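Local coordinates for protein stress response kinase A (PDB 1ZYL) that phosphorylates itself and other proteins on serine and threonine using ATP, and protects Escherichia coli cells against stress, at residues V125-Y128 / L129-H133; G148-Y152 / L153-R157; A251-E254 / F255-D259. All blocks are in the same frame, centred on the assembly; numbering follows the deposited sequence.

Contact 1: residues V125-Y128 / L129-H133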
loop_
_atom_site.group_PDB
_atom_site.type_symbol
_atom_site.label_atom_id
_atom_site.label_comp_id
_atom_site.label_asym_id
_atom_site.label_seq_id
_atom_site.Cartn_x
_atom_site.Cartn_y
_atom_site.Cartn_z
ATOM N N VAL A 125 -5.303 17.084 -0.769
ATOM C CA VAL A 125 -5.161 15.633 -0.885
ATOM C C VAL A 125 -6.509 14.965 -0.649
ATOM O O VAL A 125 -6.896 14.067 -1.377
ATOM C CB VAL A 125 -4.101 15.078 0.127
ATOM C CG1 VAL A 125 -4.293 13.593 0.347
ATOM C CG2 VAL A 125 -2.705 15.313 -0.410
ATOM N N GLY A 126 -7.229 15.416 0.369
ATOM C CA GLY A 126 -8.527 14.836 0.658
ATOM C C GLY A 126 -9.491 15.060 -0.489
ATOM O O GLY A 126 -10.330 14.205 -0.795
ATOM N N ARG A 127 -9.366 16.217 -1.126
ATOM C CA ARG A 127 -10.220 16.575 -2.247
ATOM C C ARG A 127 -9.943 15.701 -3.479
ATOM O O ARG A 127 -10.875 15.186 -4.091
ATOM C CB ARG A 127 -10.033 18.054 -2.582
ATOM C CG ARG A 127 -10.878 18.536 -3.730
ATOM C CD ARG A 127 -10.633 20.007 -3.994
ATOM N NE ARG A 127 -10.676 20.303 -5.423
ATOM C CZ ARG A 127 -9.761 19.891 -6.299
ATOM N NH1 ARG A 127 -8.724 19.165 -5.886
ATOM N NH2 ARG A 127 -9.887 20.199 -7.587
ATOM N N TYR A 128 -8.674 15.528 -3.838
ATOM C CA TYR A 128 -8.317 14.698 -4.984
ATOM C C TYR A 128 -8.653 13.249 -4.691
ATOM O O TYR A 128 -8.986 12.482 -5.592
ATOM C CB TYR A 128 -6.828 14.832 -5.301
ATOM C CG TYR A 128 -6.514 15.960 -6.258
ATOM C CD1 TYR A 128 -5.329 16.691 -6.147
ATOM C CD2 TYR A 128 -7.395 16.285 -7.292
ATOM C CE1 TYR A 128 -5.031 17.718 -7.042
ATOM C CE2 TYR A 128 -7.106 17.305 -8.191
ATOM C CZ TYR A 128 -5.924 18.017 -8.063
ATOM O OH TYR A 128 -5.631 19.015 -8.965
ATOM N N LEU A 129 -8.560 12.884 -3.420
ATOM C CA LEU A 129 -8.871 11.533 -2.977
ATOM C C LEU A 129 -10.369 11.293 -3.215
ATOM O O LEU A 129 -10.813 10.170 -3.453
ATOM C CB LEU A 129 -8.534 11.411 -1.490
ATOM C CG LEU A 129 -7.696 10.234 -0.986
ATOM C CD1 LEU A 129 -6.712 9.761 -2.052
ATOM C CD2 LEU A 129 -6.955 10.675 0.274
ATOM N N GLY A 130 -11.137 12.376 -3.157
ATOM C CA GLY A 130 -12.566 12.282 -3.368
ATOM C C GLY A 130 -12.859 12.096 -4.838
ATOM O O GLY A 130 -13.808 11.408 -5.207
ATOM N N ARG A 131 -12.049 12.716 -5.687
ATOM C CA ARG A 131 -12.251 12.568 -7.114
ATOM C C ARG A 131 -11.708 11.204 -7.535
ATOM O O ARG A 131 -12.184 10.611 -8.506
ATOM C CB ARG A 131 -11.539 13.678 -7.887
ATOM C CG ARG A 131 -11.796 13.604 -9.394
ATOM C CD ARG A 131 -11.019 14.647 -10.184
ATOM N NE ARG A 131 -11.505 16.004 -9.954
ATOM C CZ ARG A 131 -10.992 17.085 -10.530
ATOM N NH1 ARG A 131 -11.495 18.283 -10.270
ATOM N NH2 ARG A 131 -9.968 16.971 -11.365
ATOM N N MET A 132 -10.723 10.703 -6.789
ATOM C CA MET A 132 -10.127 9.408 -7.094
ATOM C C MET A 132 -11.159 8.329 -6.873
ATOM O O MET A 132 -11.423 7.522 -7.761
ATOM C CB MET A 132 -8.917 9.126 -6.206
ATOM C CG MET A 132 -8.006 8.025 -6.752
ATOM S SD MET A 132 -6.977 7.233 -5.500
ATOM C CE MET A 132 -5.709 8.432 -5.300
ATOM N N HIS A 133 -11.744 8.319 -5.680
ATOM C CA HIS A 133 -12.765 7.332 -5.337
ATOM C C HIS A 133 -14.004 7.487 -6.199
ATOM O O HIS A 133 -14.785 6.542 -6.342
ATOM C CB HIS A 133 -13.141 7.437 -3.863
ATOM C CG HIS A 133 -12.050 7.001 -2.942
ATOM N ND1 HIS A 133 -12.251 6.785 -1.599
ATOM C CD2 HIS A 133 -10.743 6.735 -3.175
ATOM C CE1 HIS A 133 -11.117 6.402 -1.042
ATOM N NE2 HIS A 133 -10.186 6.362 -1.977
#
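Val125 and Leu129 pack side by side one turn apart on helix 119-136, pointing the same way. Val125 CG1 meets Leu129 CD2 at 4.0 Å; with CG1 anti to the backbone N (chi1 160°), this branch lies next to the carbonyl carbon and leans toward the following turn. Phe215 of strand 213-215 touches both residues and buries this apolar side of the helix.

The backbone bonds run mainly from residue i+4 back to i. Leu129 N donates to Val125 O over 2.9 Å, Arg131 N to Arg127 O over 3.2 Å, and Met132 N to Tyr128 O over 2.8 Å. Gly130 N is held less firmly, sharing weak bonds with Gly126 O (3.1 Å) and Arg127 O (3.0 Å).

The charged and aromatic groups gather on another side. Arg127 and Arg131 run alongside each other, with Arg127 NH2 3.7 Å from Arg131 NH1 and the guanidinium planes turned 58° apart. The Tyr128 ring lies beside the pair: Arg127 NH1 is over one face, offset toward the rim, whereas Arg131 NH2 comes to its edge. The Arg131 chain runs straight and then bends at chi3 (-70°), which swings its guanidinium back over the preceding turn. Two like charges this close would probably disfavour each other; the weak, long ion pair of Arg127 NE with Glu254 may offset part of this, while Arg131 NH2 is hydrogen-bonded to the backbone O of Glu81.

Such i to i+4 bonding and packing is that of a regular alpha-helix, here buried in the mainly helical lobe of the kinase-like fold of the phosphotransferase family, with the Met132 side chain about 10 Å from that of Asp201, the probable proton acceptor.

Contact 2: residues G148-Y152 / L153-R157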
loop_
_atom_site.group_PDB
_atom_site.type_symbol
_atom_site.label_atom_id
_atom_site.label_comp_id
_atom_site.label_asym_id
_atom_site.label_seq_id
_atom_site.Cartn_x
_atom_site.Cartn_y
_atom_site.Cartn_z
ATOM N N GLY A 148 -9.960 -7.888 2.761
ATOM C CA GLY A 148 -10.808 -8.718 3.579
ATOM C C GLY A 148 -9.924 -9.502 4.518
ATOM O O GLY A 148 -8.697 -9.455 4.410
ATOM N N LEU A 149 -10.543 -10.240 5.431
ATOM C CA LEU A 149 -9.821 -11.021 6.432
ATOM C C LEU A 149 -8.940 -12.161 5.910
ATOM O O LEU A 149 -7.923 -12.486 6.524
ATOM C CB LEU A 149 -10.821 -11.575 7.447
ATOM C CG LEU A 149 -11.807 -10.561 8.013
ATOM C CD1 LEU A 149 -12.520 -11.187 9.194
ATOM C CD2 LEU A 149 -11.078 -9.285 8.433
ATOM N N ASN A 150 -9.320 -12.764 4.787
ATOM C CA ASN A 150 -8.546 -13.874 4.240
ATOM C C ASN A 150 -7.085 -13.545 4.005
ATOM O O ASN A 150 -6.201 -14.156 4.598
ATOM C CB ASN A 150 -9.151 -14.364 2.927
ATOM C CG ASN A 150 -8.252 -15.358 2.211
ATOM O OD1 ASN A 150 -7.921 -15.180 1.036
ATOM N ND2 ASN A 150 -7.853 -16.409 2.916
ATOM N N GLU A 151 -6.850 -12.578 3.125
ATOM C CA GLU A 151 -5.504 -12.141 2.762
ATOM C C GLU A 151 -4.779 -11.410 3.877
ATOM O O GLU A 151 -3.562 -11.535 4.033
ATOM C CB GLU A 151 -5.571 -11.211 1.548
ATOM C CG GLU A 151 -4.222 -10.724 1.073
ATOM C CD GLU A 151 -4.343 -9.706 -0.028
ATOM O OE1 GLU A 151 -3.360 -9.495 -0.777
ATOM O OE2 GLU A 151 -5.430 -9.106 -0.136
ATOM N N TYR A 152 -5.530 -10.637 4.647
ATOM C CA TYR A 152 -4.933 -9.864 5.715
ATOM C C TYR A 152 -4.727 -10.570 7.041
ATOM O O TYR A 152 -3.759 -10.279 7.732
ATOM C CB TYR A 152 -5.729 -8.571 5.917
ATOM C CG TYR A 152 -5.346 -7.509 4.917
ATOM C CD1 TYR A 152 -5.819 -7.545 3.608
ATOM C CD2 TYR A 152 -4.449 -6.499 5.267
ATOM C CE1 TYR A 152 -5.405 -6.598 2.670
ATOM C CE2 TYR A 152 -4.030 -5.553 4.346
ATOM C CZ TYR A 152 -4.510 -5.602 3.050
ATOM O OH TYR A 152 -4.107 -4.638 2.154
ATOM N N LEU A 153 -5.608 -11.504 7.389
ATOM C CA LEU A 153 -5.486 -12.212 8.666
ATOM C C LEU A 153 -5.215 -13.722 8.633
ATOM O O LEU A 153 -4.176 -14.184 9.114
ATOM C CB LEU A 153 -6.736 -11.979 9.518
ATOM C CG LEU A 153 -7.099 -10.541 9.865
ATOM C CD1 LEU A 153 -8.308 -10.533 10.770
ATOM C CD2 LEU A 153 -5.930 -9.881 10.542
ATOM N N ILE A 154 -6.146 -14.492 8.081
ATOM C CA ILE A 154 -5.987 -15.935 8.066
ATOM C C ILE A 154 -4.759 -16.473 7.337
ATOM O O ILE A 154 -4.130 -17.412 7.822
ATOM C CB ILE A 154 -7.260 -16.632 7.536
ATOM C CG1 ILE A 154 -7.519 -16.236 6.088
ATOM C CG2 ILE A 154 -8.452 -16.244 8.403
ATOM C CD1 ILE A 154 -8.734 -16.919 5.481
ATOM N N GLU A 155 -4.404 -15.892 6.191
ATOM C CA GLU A 155 -3.230 -16.366 5.454
ATOM C C GLU A 155 -1.964 -16.133 6.273
ATOM O O GLU A 155 -1.159 -17.047 6.468
ATOM C CB GLU A 155 -3.118 -15.674 4.094
ATOM C CG GLU A 155 -3.872 -16.377 2.996
ATOM C CD GLU A 155 -3.533 -15.828 1.621
ATOM O OE1 GLU A 155 -4.044 -14.744 1.266
ATOM O OE2 GLU A 155 -2.741 -16.476 0.898
ATOM N N PRO A 156 -1.762 -14.899 6.750
ATOM C CA PRO A 156 -0.572 -14.619 7.555
ATOM C C PRO A 156 -0.492 -15.566 8.763
ATOM O O PRO A 156 0.551 -16.162 9.027
ATOM C CB PRO A 156 -0.777 -13.169 7.962
ATOM C CG PRO A 156 -1.432 -12.598 6.749
ATOM C CD PRO A 156 -2.464 -13.652 6.403
ATOM N N ARG A 157 -1.591 -15.717 9.493
ATOM C CA ARG A 157 -1.577 -16.604 10.636
ATOM C C ARG A 157 -1.099 -17.987 10.231
ATOM O O ARG A 157 -0.442 -18.664 11.011
ATOM C CB ARG A 157 -2.962 -16.721 11.259
ATOM C CG ARG A 157 -3.007 -17.717 12.411
ATOM C CD ARG A 157 -2.060 -17.305 13.525
ATOM N NE ARG A 157 -1.381 -18.443 14.143
ATOM C CZ ARG A 157 -1.993 -19.454 14.750
ATOM N NH1 ARG A 157 -1.281 -20.437 15.278
ATOM N NH2 ARG A 157 -3.318 -19.488 14.828
#
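Asn150 and Glu155 bring two flat groups together on the outer side of helix 149-161: amide and carboxylate planes lie only 5° apart, with Asn150 OD1 3.9 Å from Glu155 OE1, two acceptors that do not bond. The Glu151 carboxylate is turned 32° from that of Glu155, and its OE1 stays 5.7 Å from Glu155 OE1. Glu151 instead forms a salt bridge with Arg222. The Tyr152 ring points elsewhere, meeting the ring of Tyr276 of helix 266-283.

On the inner side Leu149 and Leu153 lie in parallel, CD2 of the first touching CD1 of the second at 3.8 Å. In both, CG is anti to the carbonyl carbon (chi1 -49° in Leu149), which sets the two branched ends on the same side, against helices 171-188 and 266-283.

The backbone departs from a regular helix. Leu149 O is gripped from opposite faces of its carbonyl plane, by Leu153 N at 2.7 Å and by Ile154 N at 3.1 Å, the second closing a wider pi-type turn. Glu155 N to Asn150 O repeats that spacing, though the place of this oxygen is less sure. Pro156 has no N-H to give: its CG rests 3.4 Å from Tyr152 O and its CD 3.4 Å from Glu151 O, and the helix kinks there.

The chemistry implies a start of the helix, in the helical lobe of the kinase-like fold, in which Leu149 O serves two donors and the leucines pack inward, while the acidic groups outside are kept apart and Glu151 probably has its charge balanced by Arg222.

Contact 3: residues A251-E254 / F255-D259; sequences AYEE and FSEFD
Tyr252 O takes the N-H of Phe255 at 3.1 Å in a nearly straight bond, and Ser256 N adds a weak one to the same oxygen. Next to it Glu253 reaches forward: its OE2 accepts from Phe258 N at 2.8 Å through the anti lone pair, the one directed away from the other carboxylate oxygen. Glu253 CA also faces Ser256 O at 3.0 Å in a CA-H...O contact, so the same residue touches the returning chain by backbone and by side chain.

The rings form the apolar part. Phe258 turns its edge to the face of Tyr252 in a T-shaped pair, centroids 5.9 Å apart and planes at 75°, while Tyr252 CE1 packs on Ser256 CB at 3.7 Å. Glu257 O lies at the edge of the Tyr252 ring. On the outer side Glu254 lies along Phe255: its CG stands over the ring face, 3.7 Å from the centroid in a CH-pi contact, and its extended chain, CG anti to the backbone N (chi1 171°), lays the carboxylate over the ring at 24°.

Helix 119-136 positions this first shell. Arg131 forms a cation-pi contact on the opposite face of Phe255, putting that ring between an arginine and a glutamate; Tyr252 OH bonds to His133 ND1, and Ser256 OG to Gly130 O. With an alanine at Phe255, the Arg131 guanidinium is likely to lose its aromatic partner, and a gap would probably open between it and the Glu254 chain.

The i+3 to i bond from Phe255 N to Tyr252 O marks a tight turn, after which the chain runs extended; it leads the chain away from helix 238-252 in the helical lobe of the kinase-like fold, far from the annotated catalytic residues.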
loop_
_atom_site.group_PDB
_atom_site.type_symbol
_atom_site.label_atom_id
_atom_site.label_comp_id
_atom_site.label_asym_id
_atom_site.label_seq_id
_atom_site.Cartn_x
_atom_site.Cartn_y
_atom_site.Cartn_z
ATOM N N ALA A 251 -13.476 18.206 2.466
ATOM C CA ALA A 251 -12.903 18.433 1.146
ATOM C C ALA A 251 -13.216 17.225 0.275
ATOM O O ALA A 251 -13.622 17.353 -0.877
ATOM C CB ALA A 251 -11.400 18.630 1.251
ATOM N N TYR A 252 -13.030 16.050 0.852
ATOM C CA TYR A 252 -13.294 14.805 0.164
ATOM C C TYR A 252 -14.711 14.799 -0.397
ATOM O O TYR A 252 -14.912 14.506 -1.574
ATOM C CB TYR A 252 -13.094 13.638 1.141
ATOM C CG TYR A 252 -13.361 12.253 0.586
ATOM C CD1 TYR A 252 -14.657 11.726 0.540
ATOM C CD2 TYR A 252 -12.314 11.454 0.141
ATOM C CE1 TYR A 252 -14.898 10.431 0.072
ATOM C CE2 TYR A 252 -12.544 10.162 -0.331
ATOM C CZ TYR A 252 -13.831 9.656 -0.362
ATOM O OH TYR A 252 -14.036 8.379 -0.826
ATOM N N GLU A 253 -15.687 15.143 0.437
ATOM C CA GLU A 253 -17.085 15.140 0.005
ATOM C C GLU A 253 -17.439 16.011 -1.206
ATOM O O GLU A 253 -18.566 15.942 -1.706
ATOM C CB GLU A 253 -18.010 15.491 1.174
ATOM C CG GLU A 253 -17.868 14.532 2.342
ATOM C CD GLU A 253 -19.173 14.223 3.029
ATOM O OE1 GLU A 253 -19.855 15.167 3.491
ATOM O OE2 GLU A 253 -19.514 13.028 3.112
ATOM N N GLU A 254 -16.496 16.818 -1.686
ATOM C CA GLU A 254 -16.777 17.642 -2.848
ATOM C C GLU A 254 -17.031 16.763 -4.071
ATOM O O GLU A 254 -17.821 17.126 -4.938
ATOM C CB GLU A 254 -15.619 18.602 -3.134
ATOM C CG GLU A 254 -15.764 19.343 -4.469
ATOM C CD GLU A 254 -14.593 20.268 -4.788
ATOM O OE1 GLU A 254 -14.535 20.780 -5.925
ATOM O OE2 GLU A 254 -13.734 20.492 -3.910
ATOM N N PHE A 255 -16.381 15.600 -4.132
ATOM C CA PHE A 255 -16.538 14.689 -5.272
ATOM C C PHE A 255 -17.085 13.303 -4.938
ATOM O O PHE A 255 -17.550 12.584 -5.819
ATOM C CB PHE A 255 -15.200 14.531 -5.988
ATOM C CG PHE A 255 -14.642 15.817 -6.495
ATOM C CD1 PHE A 255 -15.171 16.418 -7.626
ATOM C CD2 PHE A 255 -13.615 16.459 -5.812
ATOM C CE1 PHE A 255 -14.686 17.647 -8.068
ATOM C CE2 PHE A 255 -13.124 17.691 -6.249
ATOM C CZ PHE A 255 -13.660 18.285 -7.375
ATOM N N SER A 256 -17.003 12.917 -3.672
ATOM C CA SER A 256 -17.498 11.618 -3.232
ATOM C C SER A 256 -18.022 11.746 -1.818
ATOM O O SER A 256 -17.342 12.274 -0.937
ATOM C CB SER A 256 -16.390 10.569 -3.268
ATOM O OG SER A 256 -16.123 10.158 -4.592
ATOM N N GLU A 257 -19.242 11.280 -1.599
ATOM C CA GLU A 257 -19.797 11.354 -0.271
ATOM C C GLU A 257 -19.044 10.320 0.553
ATOM O O GLU A 257 -18.666 9.261 0.045
ATOM C CB GLU A 257 -21.290 11.041 -0.290
ATOM C CG GLU A 257 -21.962 11.308 1.051
ATOM C CD GLU A 257 -23.411 10.859 1.099
ATOM O OE1 GLU A 257 -24.023 10.948 2.188
ATOM O OE2 GLU A 257 -23.938 10.417 0.052
ATOM N N PHE A 258 -18.796 10.644 1.816
ATOM C CA PHE A 258 -18.092 9.736 2.712
ATOM C C PHE A 258 -19.083 9.181 3.722
ATOM O O PHE A 258 -19.926 9.902 4.240
ATOM C CB PHE A 258 -16.964 10.464 3.451
ATOM C CG PHE A 258 -16.168 9.576 4.366
ATOM C CD1 PHE A 258 -16.073 9.858 5.724
ATOM C CD2 PHE A 258 -15.520 8.444 3.873
ATOM C CE1 PHE A 258 -15.349 9.024 6.578
ATOM C CE2 PHE A 258 -14.795 7.606 4.720
ATOM C CZ PHE A 258 -14.711 7.896 6.073
ATOM N N ASP A 259 -18.986 7.893 3.993
ATOM C CA ASP A 259 -19.871 7.272 4.952
ATOM C C ASP A 259 -19.185 7.294 6.314
ATOM O O ASP A 259 -18.303 6.483 6.589
ATOM C CB ASP A 259 -20.160 5.842 4.536
ATOM C CG ASP A 259 -21.619 5.522 4.599
ATOM O OD1 ASP A 259 -22.355 6.010 3.711
ATOM O OD2 ASP A 259 -22.029 4.799 5.542
#

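Overall arrangement
From the N terminus, contact 1 comes first, within helix 119-136; contact 2 follows at the start of the next helix, 149-161; contact 3 comes last, where helix 238-252 gives way to the loop before helix 266-283. Each is local and closes no long loop, and the three run in series without nesting or crossing. In space, however, contacts 1 and 3 touch, their centres about 8 Å apart, so the chain after helix 238-252 is fastened to the earlier helix 119-136. Contact 2 stands apart, its centre about 28 Å from that of contact 1 and 30 Å from contact 3, packed instead between helices 171-188 and 266-283.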